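Local coordinates for protein stn1 (Schizosaccharomyces pombe, PDB 3KF6) that is required for telomere maintenance, forms an Rpa2-Rpa3-like complex with Ten1, and binds single-stranded telomeric DNA, at residues 22-27 / 72-77; 45-50 / 107-112; 51-56 / 130-135. All coordinates share one frame; numbering follows the deposited sequence.

Contact 1 (22-27 / 72-77); sequences FISDVH and DCSGMV
D72 and S74 each set their side chain between the backbone N and the carbonyl carbon (chi1 65° in both), and this turns carboxylate and hydroxyl toward the first turn of the helix 23-26. D72 OD2 receives the N-H of I23 at 2.7 Å, almost straight at 171°, on its syn side though somewhat out of the carboxylate plane. The second oxygen looks back into its own loop: S74 OG donates to the syn lone pair of D72 OD1 at 2.6 Å, while S74 N approaches the same OD1 from above the carboxylate plane at 3.0 Å. With its proton committed to D72, S74 OG accepts from S24 N at 2.9 Å, in a more bent bond. Serine thus relays the aspartate's grip to the next amide of the helix. OD2 also lies at the edge of the F22 ring, 3.6 Å from F22 CD2. Replacing D72 by an alanine would probably leave I23 N without its acceptor and S74 OG free to turn away from S24. Farther along, I23 CG2 packs on M76 CB at 4.1 Å, and H27 NE2 donates to V77 O at 2.9 Å. M76, bent at its second and third torsions, brings its CE over the face of the imidazole, 3.9 Å from the H27 ring centroid. R101 of the Ten1 chain bonds to the carbonyl of D72, so the loop also faces the partner subunit. S74 N returning to D72 OD1 makes an Asx turn, placed here in the connection between the second and third strands of an OB-fold barrel.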
# COMPACT_ATOMS: atom_id res chain seq x y z
N PHE A 22 6.65 7.32 2.52
CA PHE A 22 5.85 6.21 3.01
C PHE A 22 4.81 6.87 3.90
O PHE A 22 5.09 7.87 4.56
CB PHE A 22 6.70 5.25 3.84
CG PHE A 22 7.55 4.33 3.02
CD1 PHE A 22 8.93 4.33 3.14
CD2 PHE A 22 6.95 3.45 2.11
CE1 PHE A 22 9.72 3.47 2.37
CE2 PHE A 22 7.73 2.58 1.34
CZ PHE A 22 9.11 2.59 1.47
N ILE A 23 3.61 6.29 3.93
CA ILE A 23 2.52 6.85 4.71
C ILE A 23 2.82 6.98 6.20
O ILE A 23 2.43 7.97 6.82
CB ILE A 23 1.23 6.05 4.44
CG1 ILE A 23 0.79 6.32 3.00
CG2 ILE A 23 0.13 6.43 5.44
CD1 ILE A 23 -0.33 5.42 2.49
N SER A 24 3.51 6.00 6.77
CA SER A 24 3.83 6.08 8.19
C SER A 24 4.66 7.34 8.48
O SER A 24 4.51 7.95 9.54
CB SER A 24 4.61 4.84 8.64
OG SER A 24 5.83 4.73 7.94
N ASP A 25 5.51 7.74 7.54
CA ASP A 25 6.33 8.93 7.73
C ASP A 25 5.52 10.20 7.52
O ASP A 25 5.79 11.23 8.14
CB ASP A 25 7.54 8.91 6.78
CG ASP A 25 8.56 7.85 7.17
OD1 ASP A 25 8.81 7.70 8.38
OD2 ASP A 25 9.12 7.18 6.27
N VAL A 26 4.51 10.12 6.66
CA VAL A 26 3.65 11.28 6.43
C VAL A 26 2.97 11.62 7.76
O VAL A 26 2.87 12.79 8.13
CB VAL A 26 2.59 10.97 5.34
CG1 VAL A 26 1.60 12.13 5.22
CG2 VAL A 26 3.27 10.75 4.01
N HIS A 27 2.54 10.60 8.48
CA HIS A 27 1.88 10.79 9.78
C HIS A 27 2.84 11.28 10.86
O HIS A 27 2.42 11.58 11.98
CB HIS A 27 1.22 9.48 10.24
CG HIS A 27 -0.09 9.20 9.56
ND1 HIS A 27 -1.25 9.86 9.88
CD2 HIS A 27 -0.40 8.33 8.57
CE1 HIS A 27 -2.23 9.41 9.12
NE2 HIS A 27 -1.74 8.49 8.31
N ASP A 72 0.06 1.51 2.09
CA ASP A 72 1.33 1.15 1.45
C ASP A 72 2.11 0.15 2.32
O ASP A 72 3.30 -0.08 2.11
CB ASP A 72 2.17 2.40 1.17
CG ASP A 72 2.62 3.10 2.43
OD1 ASP A 72 2.21 2.67 3.52
OD2 ASP A 72 3.38 4.09 2.32
N CYS A 73 1.40 -0.44 3.28
CA CYS A 73 1.96 -1.44 4.20
C CYS A 73 3.01 -0.89 5.15
O CYS A 73 3.75 -1.65 5.77
CB CYS A 73 2.56 -2.62 3.43
SG CYS A 73 1.39 -3.48 2.35
N SER A 74 3.07 0.43 5.28
CA SER A 74 4.07 1.03 6.17
C SER A 74 3.63 1.08 7.63
O SER A 74 4.37 1.58 8.48
CB SER A 74 4.43 2.44 5.68
OG SER A 74 3.31 3.30 5.78
N GLY A 75 2.44 0.57 7.93
CA GLY A 75 1.96 0.57 9.31
C GLY A 75 0.82 1.53 9.57
O GLY A 75 0.20 1.48 10.64
N MET A 76 0.56 2.40 8.61
CA MET A 76 -0.52 3.38 8.70
C MET A 76 -1.15 3.56 7.33
O MET A 76 -0.50 3.32 6.31
CB MET A 76 0.04 4.74 9.16
CG MET A 76 0.55 4.75 10.59
SD MET A 76 -0.80 4.66 11.76
CE MET A 76 -1.18 6.41 11.96
N VAL A 77 -2.42 3.95 7.30
CA VAL A 77 -3.09 4.21 6.03
C VAL A 77 -3.28 5.73 5.94
O VAL A 77 -3.17 6.43 6.94
CB VAL A 77 -4.46 3.51 5.90
CG1 VAL A 77 -4.29 2.00 6.00
CG2 VAL A 77 -5.43 4.03 6.97
O HOH W 1 7.00 1.70 9.00

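Contact 2 (45-50 / 107-112); sequences FPIRWI and GKINSF
W49 and K108 pair across the first and fourth strands of the OB-fold barrel, an antiparallel match in which theirs is the non-hydrogen-bonded position and I50 with G107 the hydrogen-bonded one. The backbone bonds come first. I50 N donates to G107 O at 2.8 Å and G107 N returns to I50 O at 2.9 Å, both nearly straight. A longer third bond, I109 N to R48 O at 3.2 Å, carries the pairing as far as R48, the residue between strand 45-47 and strand 49-62. Among aromatic contacts, K108 CB rests over the face of the W49 six-membered ring, 3.9 Å from its centroid, a CH-pi contact; R48 CG lies over the same face of the indole, on the five-membered-ring side. The two long charged chains extend together in one direction, and K108 CD lies 3.9 Å from R48 NH2. Their like-charged ends stay apart, with R48 NH1 bonded to the carbonyl of Y38. Apolar packing is led by I109, whose CG1 sits between backbone N and carbonyl carbon (chi1 39°). That torsion sends the branch across to strand 45-47, where I109 CD1 lies 4.3 Å from I47 CG2. The same methyl also makes a close contact with a carbonyl oxygen, I109 CD1 being 3.2 Å from I47 O.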
# COMPACT_ATOMS: atom_id res chain seq x y z
N PHE A 45 13.27 19.19 7.76
CA PHE A 45 13.07 19.68 6.40
C PHE A 45 11.64 20.13 6.16
O PHE A 45 10.69 19.46 6.58
CB PHE A 45 13.43 18.58 5.40
CG PHE A 45 14.87 18.12 5.48
CD1 PHE A 45 15.20 16.79 5.26
CD2 PHE A 45 15.89 19.03 5.77
CE1 PHE A 45 16.53 16.37 5.32
CE2 PHE A 45 17.22 18.62 5.82
CZ PHE A 45 17.54 17.29 5.60
N PRO A 46 11.45 21.28 5.49
CA PRO A 46 10.11 21.79 5.21
C PRO A 46 9.43 20.95 4.13
O PRO A 46 9.99 20.74 3.06
CB PRO A 46 10.36 23.22 4.77
CG PRO A 46 11.70 23.13 4.11
CD PRO A 46 12.48 22.25 5.06
N ILE A 47 8.23 20.47 4.42
CA ILE A 47 7.50 19.63 3.47
C ILE A 47 6.08 20.13 3.20
O ILE A 47 5.35 20.49 4.12
CB ILE A 47 7.40 18.17 3.98
CG1 ILE A 47 8.80 17.58 4.18
CG2 ILE A 47 6.60 17.32 2.99
CD1 ILE A 47 9.60 17.45 2.90
N ARG A 48 5.70 20.13 1.92
CA ARG A 48 4.37 20.56 1.51
C ARG A 48 3.80 19.60 0.47
O ARG A 48 2.71 19.06 0.63
CB ARG A 48 4.42 21.98 0.95
CG ARG A 48 3.07 22.52 0.47
CD ARG A 48 3.17 24.01 0.12
NE ARG A 48 1.99 24.53 -0.56
CZ ARG A 48 0.78 24.62 -0.02
NH1 ARG A 48 0.57 24.23 1.23
NH2 ARG A 48 -0.23 25.11 -0.74
N TRP A 49 4.56 19.39 -0.61
CA TRP A 49 4.12 18.50 -1.69
C TRP A 49 4.71 17.11 -1.52
O TRP A 49 5.93 16.95 -1.39
CB TRP A 49 4.50 19.10 -3.04
CG TRP A 49 3.82 20.41 -3.29
CD1 TRP A 49 4.37 21.66 -3.16
CD2 TRP A 49 2.45 20.62 -3.63
NE1 TRP A 49 3.42 22.63 -3.41
CE2 TRP A 49 2.23 22.01 -3.70
CE3 TRP A 49 1.37 19.75 -3.89
CZ2 TRP A 49 0.98 22.56 -4.02
CZ3 TRP A 49 0.13 20.30 -4.20
CH2 TRP A 49 -0.05 21.69 -4.26
N ILE A 50 3.83 16.11 -1.54
CA ILE A 50 4.22 14.71 -1.32
C ILE A 50 3.61 13.75 -2.34
O ILE A 50 2.56 14.03 -2.92
CB ILE A 50 3.78 14.26 0.09
CG1 ILE A 50 4.42 15.17 1.14
CG2 ILE A 50 4.16 12.81 0.33
CD1 ILE A 50 3.91 14.93 2.53
N GLY A 107 0.13 15.17 -4.04
CA GLY A 107 -0.72 16.17 -3.42
C GLY A 107 -0.05 16.93 -2.31
O GLY A 107 1.15 16.79 -2.07
N LYS A 108 -0.83 17.76 -1.62
CA LYS A 108 -0.29 18.54 -0.51
C LYS A 108 -0.88 18.04 0.79
O LYS A 108 -2.02 17.58 0.84
CB LYS A 108 -0.61 20.03 -0.68
CG LYS A 108 -2.07 20.35 -0.93
CD LYS A 108 -2.30 21.86 -0.93
CE LYS A 108 -3.70 22.22 -1.41
NZ LYS A 108 -3.89 21.95 -2.86
N ILE A 109 -0.08 18.11 1.85
CA ILE A 109 -0.53 17.68 3.16
C ILE A 109 -1.49 18.69 3.75
O ILE A 109 -1.34 19.90 3.55
CB ILE A 109 0.66 17.49 4.12
CG1 ILE A 109 1.68 18.61 3.89
CG2 ILE A 109 1.28 16.12 3.91
CD1 ILE A 109 2.91 18.52 4.77
N ASN A 110 -2.49 18.19 4.47
CA ASN A 110 -3.49 19.03 5.11
C ASN A 110 -3.55 18.62 6.57
O ASN A 110 -3.82 17.46 6.88
CB ASN A 110 -4.86 18.81 4.45
CG ASN A 110 -5.94 19.67 5.07
OD1 ASN A 110 -5.84 20.90 5.09
ND2 ASN A 110 -6.99 19.03 5.58
N SER A 111 -3.32 19.57 7.47
CA SER A 111 -3.32 19.28 8.90
C SER A 111 -4.42 19.98 9.70
O SER A 111 -4.22 20.32 10.87
CB SER A 111 -1.96 19.64 9.50
OG SER A 111 -1.67 21.01 9.31
N PHE A 112 -5.57 20.19 9.08
CA PHE A 112 -6.68 20.85 9.75
C PHE A 112 -7.14 20.04 10.97
O PHE A 112 -7.38 20.59 12.04
CB PHE A 112 -7.84 21.05 8.77
CG PHE A 112 -9.03 21.77 9.35
CD1 PHE A 112 -10.16 21.07 9.75
CD2 PHE A 112 -9.01 23.15 9.51
CE1 PHE A 112 -11.26 21.74 10.29
CE2 PHE A 112 -10.10 23.83 10.04
CZ PHE A 112 -11.23 23.12 10.44

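Contact 3 (51-56 / 130-135); sequences QIVGYI and NDEWKA
E132 OE2 and V53 O both lie within hydrogen-bonding distance of one water, which is 2.6 Å from E132 OE2 and 2.9 Å from V53 O. The glutamate reaches it with a chain that is extended beyond CG but leaves the helix at an unusual first torsion (chi1 -107°), well off a staggered position. Its other oxygen, OE1, forms a salt bridge with R25 of the Ten1 chain. On the way, E132 CG passes 4.1 Å from V53 CG1.

Beside this polar group lies a small apolar joint. V53 places CG1 anti to its backbone N (chi1 175°), and this spreads the two methyls around the single methyl of A135: V53 CG2 is 3.8 Å from A135 CB, and V53 CG1 is 3.9 Å from the same carbon. C104 of the adjacent strand 102-110 and L126 of strand 122-126 pack on V53 as well. The axes of strand 51-56 and helix segment 130-135 approach to 8.8 Å, their directions 139° apart, an oblique antiparallel course.

At the start of the helix, W133 NE1 donates to N130 OD1 at 2.8 Å, in the carbonyl plane on a lone pair and close to the plane of the indole. This fixes the amide, whose OD1 and ND2 also bond to backbone atoms of Ten1. The chemistry implies that the first turns of the long C-terminal helix, 130-135, meet strand 51-56 only through the small contact of V53 with A135 and E132 and a nearby water, later turns adding further contacts with the domain, while polar side chains of these first turns are also engaged by the partner subunit, consistent with an Rpa2-Rpa3-like heterodimer.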
# COMPACT_ATOMS: atom_id res chain seq x y z
N GLN A 51 4.27 12.61 -2.53
CA GLN A 51 3.77 11.58 -3.43
C GLN A 51 3.72 10.27 -2.63
O GLN A 51 4.67 9.93 -1.92
CB GLN A 51 4.71 11.40 -4.62
CG GLN A 51 4.19 10.42 -5.67
CD GLN A 51 5.29 9.92 -6.59
OE1 GLN A 51 6.18 9.18 -6.17
NE2 GLN A 51 5.24 10.33 -7.86
N ILE A 52 2.61 9.55 -2.75
CA ILE A 52 2.48 8.27 -2.06
C ILE A 52 2.01 7.22 -3.06
O ILE A 52 1.43 7.55 -4.10
CB ILE A 52 1.49 8.34 -0.85
CG1 ILE A 52 0.09 8.75 -1.30
CG2 ILE A 52 2.01 9.33 0.18
CD1 ILE A 52 -0.80 7.60 -1.66
N VAL A 53 2.29 5.95 -2.76
CA VAL A 53 1.90 4.85 -3.63
C VAL A 53 1.40 3.69 -2.79
O VAL A 53 2.09 3.24 -1.87
CB VAL A 53 3.09 4.34 -4.48
CG1 VAL A 53 2.66 3.12 -5.28
CG2 VAL A 53 3.58 5.44 -5.42
N GLY A 54 0.21 3.19 -3.11
CA GLY A 54 -0.33 2.07 -2.35
C GLY A 54 -1.64 1.59 -2.93
O GLY A 54 -2.09 2.13 -3.94
N TYR A 55 -2.24 0.57 -2.33
CA TYR A 55 -3.50 0.06 -2.86
C TYR A 55 -4.68 0.70 -2.12
O TYR A 55 -4.54 1.16 -0.99
CB TYR A 55 -3.58 -1.48 -2.74
CG TYR A 55 -3.73 -2.02 -1.33
CD1 TYR A 55 -2.61 -2.32 -0.55
CD2 TYR A 55 -5.00 -2.19 -0.76
CE1 TYR A 55 -2.75 -2.78 0.77
CE2 TYR A 55 -5.14 -2.64 0.55
CZ TYR A 55 -4.02 -2.93 1.31
OH TYR A 55 -4.17 -3.32 2.62
N ILE A 56 -5.83 0.75 -2.79
CA ILE A 56 -7.02 1.36 -2.22
C ILE A 56 -7.70 0.41 -1.25
O ILE A 56 -8.15 -0.67 -1.63
CB ILE A 56 -8.01 1.76 -3.33
CG1 ILE A 56 -7.38 2.84 -4.21
CG2 ILE A 56 -9.31 2.27 -2.71
CD1 ILE A 56 -8.17 3.13 -5.46
N ASN A 130 5.20 -4.27 -11.32
CA ASN A 130 6.54 -3.85 -10.96
C ASN A 130 6.62 -2.41 -10.48
O ASN A 130 7.60 -2.01 -9.85
CB ASN A 130 7.48 -4.04 -12.15
CG ASN A 130 7.77 -5.50 -12.43
OD1 ASN A 130 8.36 -6.19 -11.60
ND2 ASN A 130 7.34 -5.98 -13.59
N ASP A 131 5.59 -1.62 -10.76
CA ASP A 131 5.58 -0.22 -10.34
C ASP A 131 5.65 -0.05 -8.83
O ASP A 131 6.27 0.90 -8.34
CB ASP A 131 4.32 0.50 -10.84
CG ASP A 131 4.21 0.52 -12.34
OD1 ASP A 131 5.24 0.73 -13.02
OD2 ASP A 131 3.08 0.34 -12.84
N GLU A 132 5.02 -0.95 -8.09
CA GLU A 132 5.04 -0.82 -6.64
C GLU A 132 6.39 -1.02 -5.97
O GLU A 132 6.78 -0.21 -5.13
CB GLU A 132 4.01 -1.73 -5.98
CG GLU A 132 2.82 -0.97 -5.45
CD GLU A 132 1.94 -1.81 -4.56
OE1 GLU A 132 1.52 -2.90 -4.99
OE2 GLU A 132 1.65 -1.37 -3.42
N TRP A 133 7.13 -2.07 -6.31
CA TRP A 133 8.42 -2.23 -5.66
C TRP A 133 9.37 -1.11 -6.06
O TRP A 133 10.23 -0.73 -5.28
CB TRP A 133 9.05 -3.62 -5.90
CG TRP A 133 9.41 -3.97 -7.31
CD1 TRP A 133 8.72 -4.81 -8.14
CD2 TRP A 133 10.56 -3.54 -8.04
NE1 TRP A 133 9.38 -4.93 -9.34
CE2 TRP A 133 10.51 -4.16 -9.31
CE3 TRP A 133 11.64 -2.68 -7.76
CZ2 TRP A 133 11.49 -3.96 -10.29
CZ3 TRP A 133 12.62 -2.48 -8.73
CH2 TRP A 133 12.53 -3.12 -9.99
N LYS A 134 9.21 -0.58 -7.27
CA LYS A 134 10.05 0.53 -7.71
C LYS A 134 9.73 1.75 -6.84
O LYS A 134 10.62 2.53 -6.49
CB LYS A 134 9.80 0.86 -9.19
CG LYS A 134 10.35 -0.18 -10.15
CD LYS A 134 10.03 0.17 -11.60
CE LYS A 134 10.69 -0.81 -12.56
NZ LYS A 134 10.40 -0.44 -13.98
N ALA A 135 8.46 1.90 -6.48
CA ALA A 135 8.04 3.02 -5.63
C ALA A 135 8.63 2.85 -4.23
O ALA A 135 9.02 3.83 -3.59
CB ALA A 135 6.52 3.07 -5.56
O HOH W 2 2.62 0.40 -1.77

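In the fold
Contacts 2 and 3 use successive parts of strand 49-62 and lie on opposite sides of the chain's centre, their own centres about 19 Å apart. Contact 1 is nearer to each of them than they are to one another, centre to centre about 14 Å from contact 2 and about 12 Å from contact 3. It touches both: V26 CG1 lies 4.2 Å from I109 CG2 of contact 2, and D72 CB lies 3.2 Å from V53 O of contact 3. Ten1 ties contacts 1 and 3 together further, since its R25 packs on C73 and also pairs with E132, whereas contact 2 is untouched by that chain. All three draw on the DNA-binding OB domain carried by this N-terminal fragment of Stn1.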